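Local coordinates for protein 4-hydroxybenzoyl-CoA Thioesterase (Pseudomonas sp. CBS3, PDB 1LO7) that hydrolyses 4-hydroxybenzoyl-CoA to 4-hydroxybenzoate and coenzyme A, the last of three steps that turn 4-chlorobenzoate into 4-hydroxybenzoate, at residues 91-96 with 114-119; 37-42 with 82-87; 67-72 with 107-112. One frame throughout, in Å; residues are numbered along the deposited sequence. Where two conformers were deposited one is given.

Interaction 1. Residues 91-96 with 114-119. With 4CO (4-hydroxyphenacyl coenzyme A), chain B.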
# COMPACT_ATOMS: atom_id res chain seq x y z
N SER A 91 19.79 -20.39 0.45
CA SER A 91 19.32 -19.15 1.05
C SER A 91 20.43 -18.21 1.42
O SER A 91 21.59 -18.59 1.42
CB SER A 91 18.53 -19.45 2.33
OG SER A 91 19.34 -20.11 3.32
N PHE A 92 20.06 -16.98 1.78
CA PHE A 92 21.04 -16.02 2.22
C PHE A 92 20.34 -15.10 3.23
O PHE A 92 19.10 -14.93 3.20
CB PHE A 92 21.68 -15.26 1.03
CG PHE A 92 20.67 -14.47 0.21
CD1 PHE A 92 20.09 -15.03 -0.95
CD2 PHE A 92 20.26 -13.18 0.58
CE1 PHE A 92 19.15 -14.33 -1.71
CE2 PHE A 92 19.32 -12.47 -0.18
CZ PHE A 92 18.76 -13.03 -1.33
N VAL A 93 21.13 -14.53 4.11
CA VAL A 93 20.60 -13.65 5.13
C VAL A 93 20.99 -12.27 4.71
O VAL A 93 22.17 -11.99 4.53
CB VAL A 93 21.20 -13.98 6.52
CG1 VAL A 93 20.66 -12.98 7.55
CG2 VAL A 93 20.93 -15.42 7.00
N GLN A 94 19.97 -11.43 4.52
CA GLN A 94 20.18 -10.05 4.11
C GLN A 94 19.78 -9.14 5.30
O GLN A 94 18.64 -9.16 5.76
CB GLN A 94 19.36 -9.69 2.84
CG GLN A 94 19.84 -8.42 2.14
CD GLN A 94 19.21 -8.29 0.75
OE1 GLN A 94 19.82 -7.76 -0.19
NE2 GLN A 94 17.99 -8.79 0.60
N ARG A 95 20.74 -8.38 5.77
CA ARG A 95 20.49 -7.50 6.90
C ARG A 95 20.29 -6.06 6.44
O ARG A 95 20.99 -5.56 5.55
CB ARG A 95 21.68 -7.54 7.88
CG ARG A 95 21.59 -6.41 8.94
CD ARG A 95 22.49 -6.65 10.14
NE ARG A 95 22.06 -7.83 10.87
CZ ARG A 95 22.68 -8.27 11.96
NH1 ARG A 95 23.77 -7.67 12.45
NH2 ARG A 95 22.22 -9.34 12.55
N HIS A 96 19.29 -5.40 7.08
CA HIS A 96 19.00 -4.02 6.78
C HIS A 96 18.96 -3.19 8.07
O HIS A 96 18.27 -3.58 9.01
CB HIS A 96 17.65 -3.82 6.10
CG HIS A 96 17.35 -4.70 4.93
ND1 HIS A 96 17.75 -4.35 3.67
CD2 HIS A 96 16.64 -5.84 4.88
CE1 HIS A 96 17.30 -5.30 2.86
NE2 HIS A 96 16.65 -6.23 3.57
N ASP A 114 16.58 -8.74 9.68
CA ASP A 114 17.40 -9.75 9.07
C ASP A 114 16.40 -10.56 8.27
O ASP A 114 15.51 -11.24 8.84
CB ASP A 114 18.08 -10.68 10.06
CG ASP A 114 19.29 -10.01 10.63
OD1 ASP A 114 19.79 -9.03 10.13
OD2 ASP A 114 19.76 -10.58 11.70
N GLU A 115 16.52 -10.48 6.95
CA GLU A 115 15.64 -11.20 6.04
C GLU A 115 16.34 -12.42 5.48
O GLU A 115 17.51 -12.32 5.12
CB GLU A 115 15.23 -10.31 4.81
CG GLU A 115 14.41 -9.06 5.20
CD GLU A 115 14.02 -8.27 3.98
OE1 GLU A 115 14.73 -8.16 3.01
OE2 GLU A 115 12.85 -7.69 4.08
N ILE A 116 15.61 -13.51 5.39
CA ILE A 116 16.18 -14.71 4.80
C ILE A 116 15.46 -14.87 3.47
O ILE A 116 14.24 -14.99 3.42
CB ILE A 116 16.07 -15.96 5.65
CG1 ILE A 116 16.74 -15.70 7.03
CG2 ILE A 116 16.73 -17.11 4.86
CD1 ILE A 116 16.92 -16.96 7.89
N ARG A 117 16.21 -14.83 2.37
CA ARG A 117 15.60 -14.96 1.07
C ARG A 117 16.30 -16.03 0.25
O ARG A 117 17.34 -16.61 0.66
CB ARG A 117 15.76 -13.61 0.34
CG ARG A 117 14.85 -12.48 0.87
CD ARG A 117 15.27 -11.15 0.29
NE ARG A 117 14.56 -9.96 0.82
CZ ARG A 117 13.51 -9.40 0.21
NH1 ARG A 117 12.96 -9.90 -0.92
NH2 ARG A 117 13.00 -8.31 0.78
N VAL A 118 15.74 -16.27 -0.93
CA VAL A 118 16.33 -17.26 -1.84
C VAL A 118 16.11 -16.78 -3.22
O VAL A 118 15.17 -16.03 -3.48
CB VAL A 118 15.62 -18.58 -1.76
CG1 VAL A 118 15.75 -19.18 -0.37
CG2 VAL A 118 14.16 -18.47 -2.21
N PHE A 119 17.00 -17.21 -4.13
CA PHE A 119 16.86 -16.92 -5.55
C PHE A 119 15.87 -17.96 -6.01
O PHE A 119 15.96 -19.09 -5.58
CB PHE A 119 18.15 -17.03 -6.36
CG PHE A 119 18.97 -15.77 -6.18
CD1 PHE A 119 18.79 -14.67 -7.01
CD2 PHE A 119 19.90 -15.69 -5.14
CE1 PHE A 119 19.57 -13.53 -6.85
CE2 PHE A 119 20.68 -14.55 -4.96
CZ PHE A 119 20.50 -13.46 -5.82
N1A 4CO B . 13.88 -20.04 8.02
C2A 4CO B . 15.14 -20.15 7.52
N3A 4CO B . 15.50 -20.62 6.35
C4A 4CO B . 14.43 -21.00 5.61
C5A 4CO B . 13.10 -20.96 6.00
C6A 4CO B . 12.82 -20.45 7.27
N6A 4CO B . 11.60 -20.35 7.75
N7A 4CO B . 12.28 -21.46 4.99
C8A 4CO B . 13.12 -21.81 4.01
N9A 4CO B . 14.43 -21.57 4.34
C1D 4CO B . 15.63 -21.91 3.57
C2D 4CO B . 15.88 -23.41 3.54
O2D 4CO B . 16.49 -23.87 4.74
C3D 4CO B . 16.87 -23.47 2.38
O3D 4CO B . 18.07 -22.85 2.74
P3D 4CO B . 19.48 -23.54 2.49
O7A 4CO B . 19.70 -24.44 3.60
O8A 4CO B . 19.47 -24.24 1.20
O9A 4CO B . 20.54 -22.40 2.47
C4D 4CO B . 16.17 -22.51 1.43
O4D 4CO B . 15.35 -21.63 2.26
C5D 4CO B . 15.39 -23.10 0.29
O5D 4CO B . 14.24 -23.74 0.86
P1A 4CO B . 13.90 -25.22 0.39
O1A 4CO B . 12.83 -25.62 1.31
O2A 4CO B . 15.05 -26.10 0.44
O3A 4CO B . 13.44 -25.20 -1.06
P2A 4CO B . 11.98 -25.05 -1.71
O4A 4CO B . 12.20 -24.90 -3.16
O5A 4CO B . 11.24 -26.28 -1.45
O6A 4CO B . 11.06 -23.91 -0.97
CBP 4CO B . 10.17 -21.78 -1.35
CCP 4CO B . 11.46 -22.57 -1.12
CDP 4CO B . 9.41 -22.29 -2.58
CEP 4CO B . 10.49 -20.29 -1.45
CAP 4CO B . 9.14 -22.06 -0.24
OAP 4CO B . 9.70 -21.76 1.04
C9P 4CO B . 7.99 -21.06 -0.30
O9P 4CO B . 7.24 -21.05 -1.25
N8P 4CO B . 7.91 -20.08 0.77
C7P 4CO B . 6.93 -19.03 0.49
C6P 4CO B . 7.56 -17.82 -0.23
C5P 4CO B . 6.58 -16.64 -0.15
O5P 4CO B . 5.43 -16.71 -0.58
N4P 4CO B . 7.17 -15.46 0.43
C3P 4CO B . 6.26 -14.34 0.64
C2P 4CO B . 5.94 -13.64 -0.66
S1P 4CO B . 7.30 -13.57 -1.83
O1B 4CO B . 7.33 -10.30 -1.90
C1B 4CO B . 7.65 -11.11 -2.75
C2B 4CO B . 8.92 -10.92 -3.47
C3B 4CO B . 9.28 -11.86 -4.47
C4B 4CO B . 10.47 -11.69 -5.18
C5B 4CO B . 11.29 -10.57 -4.90
O2B 4CO B . 12.46 -10.34 -5.65
C6B 4CO B . 10.93 -9.66 -3.88
C7B 4CO B . 9.73 -9.83 -3.15
CB 4CO B . 6.81 -12.29 -3.05
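Three N-H groups converge on OE1 of E115. H96 reaches it from strand 91-96, H96 NE2 to E115 OE1 2.8 Å, with the oxygen near the imidazole plane but the donor well above the carboxylate plane, the two planes standing at 90°. R117 turns its guanidinium side-on and gives both NE and NH2 to the same oxygen. An extended chain, chi2 -179°, carries the E115 carboxylate there. T82 holds ND1 of H96, D32 forms a second salt bridge with R117 NH2, the T59 carbonyl O accepts from R117 NH1, and Y24 of the second subunit makes a weak bond to E115 OE2. R117 NH1 thus approaches the hydroxyphenacyl ring, 3.6 Å from ligand C6B. With an alanine at E115, H96 NE2 would probably lose its acceptor and the arginine one of its two carboxylate partners, leaving the guanidinium less firmly fixed, held then by D32 and T59.

Beneath this cluster runs an antiparallel hairpin of the hot dog sheet, with F92-R117 and Q94-E115 as hydrogen-bonded pairs. The R117 carbonyl O sits over one face of the F92 ring, toward the rim, and F92 CZ comes 3.5 Å from R117 CB. On the reverse face the R95 guanidinium and D114 carboxylate are nearly coplanar, R95 NE to D114 OD1 2.7 Å, each oxygen using its syn lone pair. At the far end S91 N binds ligand phosphate oxygen O9A at 2.9 Å. The hairpin therefore serves both ends of the ligand, and E115, with D32, probably offsets the arginine's charge beside the aromatic group.

Interaction 2. Residues 37-42 with 82-87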
# COMPACT_ATOMS: atom_id res chain seq x y z
N ASN A 37 17.58 -3.11 -4.49
CA ASN A 37 18.53 -2.06 -4.80
C ASN A 37 19.97 -2.57 -4.58
O ASN A 37 20.93 -2.22 -5.31
CB ASN A 37 18.27 -0.81 -3.90
CG ASN A 37 19.30 0.30 -4.18
OD1 ASN A 37 19.22 0.98 -5.25
ND2 ASN A 37 20.25 0.49 -3.29
N TYR A 38 20.12 -3.40 -3.53
CA TYR A 38 21.44 -3.97 -3.22
C TYR A 38 21.91 -4.78 -4.40
O TYR A 38 23.00 -4.59 -4.90
CB TYR A 38 21.30 -4.91 -2.01
CG TYR A 38 22.54 -5.70 -1.70
CD1 TYR A 38 23.56 -5.16 -0.91
CD2 TYR A 38 22.68 -6.99 -2.20
CE1 TYR A 38 24.71 -5.90 -0.63
CE2 TYR A 38 23.82 -7.75 -1.93
CZ TYR A 38 24.83 -7.20 -1.14
OH TYR A 38 25.93 -7.97 -0.90
N PHE A 39 21.07 -5.69 -4.89
CA PHE A 39 21.48 -6.50 -6.01
C PHE A 39 21.73 -5.67 -7.27
O PHE A 39 22.71 -5.94 -7.99
CB PHE A 39 20.43 -7.60 -6.29
CG PHE A 39 20.42 -8.62 -5.17
CD1 PHE A 39 21.58 -9.33 -4.90
CD2 PHE A 39 19.29 -8.87 -4.38
CE1 PHE A 39 21.63 -10.28 -3.87
CE2 PHE A 39 19.32 -9.80 -3.34
CZ PHE A 39 20.49 -10.52 -3.10
N ILE A 40 20.85 -4.66 -7.56
CA ILE A 40 21.03 -3.84 -8.76
C ILE A 40 22.36 -3.08 -8.69
O ILE A 40 23.13 -3.01 -9.68
CB ILE A 40 19.87 -2.87 -8.99
CG1 ILE A 40 18.59 -3.62 -9.39
CG2 ILE A 40 20.21 -1.78 -10.01
CD1 ILE A 40 18.62 -4.25 -10.78
N LYS A 41 22.64 -2.54 -7.51
CA LYS A 41 23.86 -1.80 -7.34
C LYS A 41 25.05 -2.71 -7.42
O LYS A 41 26.13 -2.28 -7.81
CB LYS A 41 23.84 -0.96 -6.07
CG LYS A 41 22.81 0.18 -6.16
CD LYS A 41 23.21 1.25 -7.19
CE LYS A 41 22.35 2.51 -7.15
NZ LYS A 41 20.94 2.16 -7.21
N CYS A 42 24.86 -3.97 -7.03
CA CYS A 42 25.96 -4.92 -7.09
C CYS A 42 26.22 -5.40 -8.53
O CYS A 42 27.19 -6.10 -8.79
CB CYS A 42 25.79 -6.10 -6.13
SG CYS A 42 26.15 -5.59 -4.43
N THR A 82 22.18 -1.91 3.74
CA THR A 82 21.92 -3.31 3.45
C THR A 82 23.19 -4.08 3.07
O THR A 82 24.02 -3.62 2.30
CB THR A 82 20.94 -3.37 2.23
OG1 THR A 82 19.73 -2.70 2.56
CG2 THR A 82 20.61 -4.81 1.83
N CYS A 83 23.30 -5.28 3.63
CA CYS A 83 24.42 -6.17 3.32
C CYS A 83 23.96 -7.60 3.42
O CYS A 83 22.90 -7.92 3.93
CB CYS A 83 25.64 -5.94 4.22
SG CYS A 83 25.35 -6.53 5.91
N ILE A 84 24.78 -8.49 2.89
CA ILE A 84 24.51 -9.88 2.98
C ILE A 84 25.35 -10.33 4.18
O ILE A 84 26.57 -10.18 4.19
CB ILE A 84 24.95 -10.64 1.75
CG1 ILE A 84 24.19 -10.10 0.54
CG2 ILE A 84 24.71 -12.15 1.98
CD1 ILE A 84 22.77 -10.65 0.49
N LYS A 85 24.67 -10.85 5.19
CA LYS A 85 25.26 -11.30 6.43
C LYS A 85 25.83 -12.71 6.26
O LYS A 85 26.89 -13.03 6.80
CB LYS A 85 24.12 -11.29 7.48
CG LYS A 85 24.49 -11.52 8.94
CD LYS A 85 23.33 -12.05 9.80
CE LYS A 85 23.59 -12.04 11.30
NZ LYS A 85 23.69 -13.38 11.90
N GLU A 86 25.14 -13.58 5.49
CA GLU A 86 25.62 -14.95 5.31
C GLU A 86 25.04 -15.62 4.08
O GLU A 86 23.85 -15.47 3.74
CB GLU A 86 25.19 -15.73 6.59
CG GLU A 86 25.46 -17.25 6.58
CD GLU A 86 24.79 -17.94 7.77
OE1 GLU A 86 24.54 -19.11 7.81
OE2 GLU A 86 24.47 -17.11 8.73
N TRP A 87 25.91 -16.36 3.38
CA TRP A 87 25.52 -17.14 2.19
C TRP A 87 25.43 -18.58 2.70
O TRP A 87 26.37 -19.12 3.31
CB TRP A 87 26.54 -17.08 1.05
CG TRP A 87 26.84 -15.73 0.46
CD1 TRP A 87 28.00 -15.04 0.59
CD2 TRP A 87 26.01 -14.97 -0.43
NE1 TRP A 87 27.94 -13.87 -0.10
CE2 TRP A 87 26.73 -13.80 -0.75
CE3 TRP A 87 24.75 -15.17 -0.97
CZ2 TRP A 87 26.19 -12.82 -1.60
CZ3 TRP A 87 24.21 -14.18 -1.81
CH2 TRP A 87 24.94 -13.04 -2.12
O HOH W 1 27.06 -7.89 1.31
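Y38 meets strand 82-87 along the length of its side chain, from CB at one end to the hydroxyl at the other, and has more surface buried here than any other residue of the contact. With CG anti to the backbone N (chi1 172°), the ring projects from helix 37-41 and lies along T82, C83 and I84. Near its root, Y38 CB lies 3.9 Å from the methyl T82 CG2, while Y38 CD1 passes 3.6 Å from T82 O, the carbonyl oxygen. Further out, CE1 approaches C83 CA.

I84 crosses the outer part of the ring at about a right angle. I84 CG1 approaches the ring obliquely, 3.4 Å from Y38 CZ. It is closer still to the phenol oxygen, I84 CG1 to Y38 OH 3.1 Å, a tight fit for a methylene beside a hydroxyl. Y38 OH is also 2.5 Å from a water O, and this water O accepts from the backbone I84 N at 2.8 Å. Thus the polar end of the tyrosine is tied to the strand through one solvent molecule.

The short axes of 37-41 and 82-87 cross at 88°, 9.3 Å apart at closest; the helix is part of the one that the curved antiparallel sheet of a hot dog fold wraps around. At this distance side chains span the gap: besides Y38, the next helical residue brings F39 CZ to 4.3 Å from I84 CD1. F39 also meets the rings of F92 and F119, edge-to-face with the latter.

The T82 hydroxyl is engaged elsewhere, hydrogen-bonded to H96 on the adjacent strand, while its methyl meets the tyrosine. C140 of helix 134-140 packs against both Y38 and F39, and I5 of strand 4-10 touches Y38 from the same chain.

Interaction 3. Residues 67-72 with 107-112; sequences SFVCTA and VQLVMR. With 4CO (4-hydroxyphenacyl coenzyme A), chain C; EDO (1,2-ethanediol), chain D; EDO (1,2-ethanediol), chain E.
F68 and M111 run alongside each other from neighbouring strands, and the methionine folds back on itself so that its methyl fits against the ring: M111 CE comes 3.4 Å from F68 CE2. Bends at chi2 (89°) and chi3 (64°) give M111 this hooked shape. The pantetheine arm of the bound inhibitor also touches the phenyl ring, where C3P of the ligand lies 3.7 Å from F68 CD2.

Beyond F68 the strand ends, and the chain wraps round one carbonyl. V110 O accepts both V69 N at 2.7 Å and C70 N at 3.2 Å, so this one oxygen takes both successive N-H groups of the loop that follows F68. The V69 side chain rests on L109 of the opposing strand, with V69 CG2 3.9 Å from L109 CD2 and the two crossing at about a right angle. The methyls of V110 fill the hollow beside C70 and A72: V110 CG2 meets C70 SG at 3.8 Å, while CG1 lies by the C70 carbonyl O and reaches A72 CB more loosely. Before the loop, S67 and R112 form a regular antiparallel hydrogen-bonded pair.

V110 and M111 together face V98, a classic beta bulge. The F68 carbonyl accepts a weak hydrogen bond from the ligand amide N8P. Y27 of helix 25-41 packs on A72, V110 and M111, strand 91-101 touches the bulge through V98 and R100, and S67 pairs with a strand of the second subunit, carrying the sheet across the interface.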
# COMPACT_ATOMS: atom_id res chain seq x y z
N SER A 67 13.07 -5.72 14.33
CA SER A 67 12.90 -5.00 15.58
C SER A 67 12.70 -3.53 15.27
O SER A 67 13.35 -2.97 14.40
CB SER A 67 14.05 -5.23 16.53
OG SER A 67 14.16 -6.62 16.77
N PHE A 68 11.77 -2.88 15.98
CA PHE A 68 11.43 -1.46 15.80
C PHE A 68 11.86 -0.73 17.05
O PHE A 68 11.29 -0.89 18.13
CB PHE A 68 9.93 -1.32 15.53
CG PHE A 68 9.49 -2.18 14.39
CD1 PHE A 68 9.09 -3.51 14.60
CD2 PHE A 68 9.49 -1.69 13.08
CE1 PHE A 68 8.67 -4.32 13.54
CE2 PHE A 68 9.10 -2.50 12.00
CZ PHE A 68 8.67 -3.82 12.23
N VAL A 69 12.92 0.05 16.88
CA VAL A 69 13.56 0.74 17.97
C VAL A 69 13.01 2.09 18.42
O VAL A 69 12.90 2.39 19.62
CB VAL A 69 15.05 0.75 17.67
CG1 VAL A 69 15.74 1.34 18.87
CG2 VAL A 69 15.54 -0.68 17.43
N CYS A 70 12.67 2.92 17.44
CA CYS A 70 12.08 4.21 17.71
C CYS A 70 11.16 4.57 16.55
O CYS A 70 11.19 3.93 15.51
CB CYS A 70 13.06 5.34 18.05
SG CYS A 70 13.96 5.83 16.59
N THR A 71 10.32 5.55 16.75
CA THR A 71 9.37 5.92 15.72
C THR A 71 9.94 6.84 14.70
O THR A 71 10.98 7.43 14.88
CB THR A 71 8.19 6.66 16.37
OG1 THR A 71 8.62 7.90 16.88
CG2 THR A 71 7.55 5.83 17.49
N ALA A 72 9.20 6.96 13.59
CA ALA A 72 9.60 7.88 12.57
C ALA A 72 8.30 8.47 12.01
O ALA A 72 7.22 7.86 12.20
CB ALA A 72 10.49 7.29 11.51
N VAL A 107 22.94 10.18 14.82
CA VAL A 107 22.27 9.17 14.08
C VAL A 107 21.52 8.21 14.97
O VAL A 107 22.14 7.49 15.72
CB VAL A 107 23.32 8.37 13.34
CG1 VAL A 107 22.62 7.31 12.52
CG2 VAL A 107 24.15 9.28 12.42
N GLN A 108 20.20 8.19 14.86
CA GLN A 108 19.39 7.28 15.66
C GLN A 108 18.95 6.00 14.92
O GLN A 108 18.45 6.07 13.80
CB GLN A 108 18.13 7.99 16.16
CG GLN A 108 18.44 9.37 16.75
CD GLN A 108 17.19 10.09 17.20
OE1 GLN A 108 16.09 9.51 17.15
NE2 GLN A 108 17.35 11.35 17.60
N LEU A 109 19.10 4.83 15.55
CA LEU A 109 18.65 3.61 14.90
C LEU A 109 17.14 3.61 15.00
O LEU A 109 16.60 3.86 16.08
CB LEU A 109 19.28 2.40 15.62
CG LEU A 109 18.72 1.05 15.22
CD1 LEU A 109 19.18 0.69 13.82
CD2 LEU A 109 19.19 -0.02 16.20
N VAL A 110 16.44 3.37 13.89
CA VAL A 110 14.97 3.36 13.85
C VAL A 110 14.43 1.94 13.87
O VAL A 110 13.55 1.56 14.67
CB VAL A 110 14.40 4.15 12.65
CG1 VAL A 110 12.90 3.93 12.53
CG2 VAL A 110 14.64 5.64 12.83
N MET A 111 14.96 1.12 12.96
CA MET A 111 14.54 -0.27 12.92
C MET A 111 15.60 -1.13 12.23
O MET A 111 16.52 -0.61 11.58
CB MET A 111 13.11 -0.48 12.34
CG MET A 111 12.97 -0.24 10.85
SD MET A 111 13.28 -1.70 9.83
CE MET A 111 12.01 -2.94 10.20
N ARG A 112 15.48 -2.42 12.41
CA ARG A 112 16.44 -3.31 11.77
C ARG A 112 15.76 -4.62 11.41
O ARG A 112 14.81 -5.03 12.09
CB ARG A 112 17.63 -3.60 12.71
CG ARG A 112 18.62 -4.59 12.09
CD ARG A 112 19.97 -4.70 12.83
NE ARG A 112 20.93 -3.57 12.66
CZ ARG A 112 21.47 -2.82 13.64
NH1 ARG A 112 21.21 -3.02 14.93
NH2 ARG A 112 22.32 -1.86 13.29
N1A 4CO C . 12.02 -7.42 21.43
C2A 4CO C . 11.22 -7.81 22.47
N3A 4CO C . 10.59 -7.05 23.32
C4A 4CO C . 10.78 -5.73 23.06
C5A 4CO C . 11.56 -5.19 22.05
C6A 4CO C . 12.21 -6.10 21.19
N6A 4CO C . 12.97 -5.71 20.19
N7A 4CO C . 11.55 -3.80 22.10
C8A 4CO C . 10.76 -3.51 23.14
N9A 4CO C . 10.29 -4.64 23.77
C1D 4CO C . 9.49 -4.73 24.99
C2D 4CO C . 10.29 -4.35 26.23
O2D 4CO C . 11.13 -5.42 26.67
C3D 4CO C . 9.16 -4.12 27.21
O3D 4CO C . 8.51 -5.34 27.49
P3D 4CO C . 8.18 -5.80 28.96
O7A 4CO C . 9.39 -6.41 29.48
O8A 4CO C . 7.77 -4.64 29.77
O9A 4CO C . 7.03 -6.83 28.87
C4D 4CO C . 8.21 -3.35 26.30
O4D 4CO C . 8.56 -3.72 24.93
C5D 4CO C . 8.15 -1.86 26.47
O5D 4CO C . 9.40 -1.32 26.02
P1A 4CO C . 10.15 -0.28 26.95
O1A 4CO C . 11.45 -0.13 26.30
O2A 4CO C . 10.25 -0.73 28.32
O3A 4CO C . 9.36 1.02 26.99
P2A 4CO C . 9.44 2.34 26.07
O4A 4CO C . 8.29 3.17 26.46
O5A 4CO C . 10.68 3.04 26.38
O6A 4CO C . 9.60 2.00 24.47
CBP 4CO C . 8.40 2.08 22.47
CCP 4CO C . 8.51 1.39 23.83
CDP 4CO C . 8.22 3.60 22.62
CEP 4CO C . 7.27 1.45 21.66
CAP 4CO C . 9.74 2.04 21.71
OAP 4CO C . 10.17 0.69 21.56
C9P 4CO C . 9.55 2.45 20.25
O9P 4CO C . 9.23 3.58 19.97
N8P 4CO C . 9.69 1.41 19.25
C7P 4CO C . 9.26 1.86 17.92
C6P 4CO C . 7.77 1.56 17.66
C5P 4CO C . 7.49 1.71 16.16
O5P 4CO C . 7.73 2.75 15.55
N4P 4CO C . 6.90 0.53 15.58
C3P 4CO C . 6.73 0.57 14.14
C2P 4CO C . 5.56 1.44 13.74
S1P 4CO C . 4.18 1.40 14.88
O1B 4CO C . 2.09 0.31 12.61
C1B 4CO C . 1.89 0.99 13.60
C2B 4CO C . 0.77 0.65 14.49
C3B 4CO C . 0.53 1.45 15.63
C4B 4CO C . -0.53 1.15 16.47
C5B 4CO C . -1.38 0.07 16.17
O2B 4CO C . -2.51 -0.21 16.97
C6B 4CO C . -1.12 -0.75 15.03
C7B 4CO C . -0.03 -0.45 14.18
CB 4CO C . 2.77 2.13 13.95
C1 EDO D . 18.16 -7.83 14.38
O1 EDO D . 18.26 -7.85 15.79
C2 EDO D . 16.72 -7.64 13.98
O2 EDO D . 15.85 -7.99 15.05
C1 EDO E . 13.70 0.16 21.85
O1 EDO E . 13.38 1.49 22.15
C2 EDO E . 13.00 -0.82 22.79
O2 EDO E . 11.95 -0.21 23.54

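How the interactions relate
From the N terminus, helix 25-41 leads into interaction 2, whose 37-42 segment closes on 82-87 after a loop that includes helix 47-54 and strand 56-68. Interaction 3 opens within that loop at 67-72 and closes only at 107-112, so the two cross. Interaction 1 opens at 91-96, after interaction 2 has closed, and ends at 114-119, crossing interaction 3 as well. Interactions 1 and 2 meet through neighbouring strands 77-87 and 91-101; interactions 1 and 3 share strand 107-123 and touch through H96 and R112. Together they tie the helix to the sheet and join strands 56-68, 107-123 and 91-101 within it.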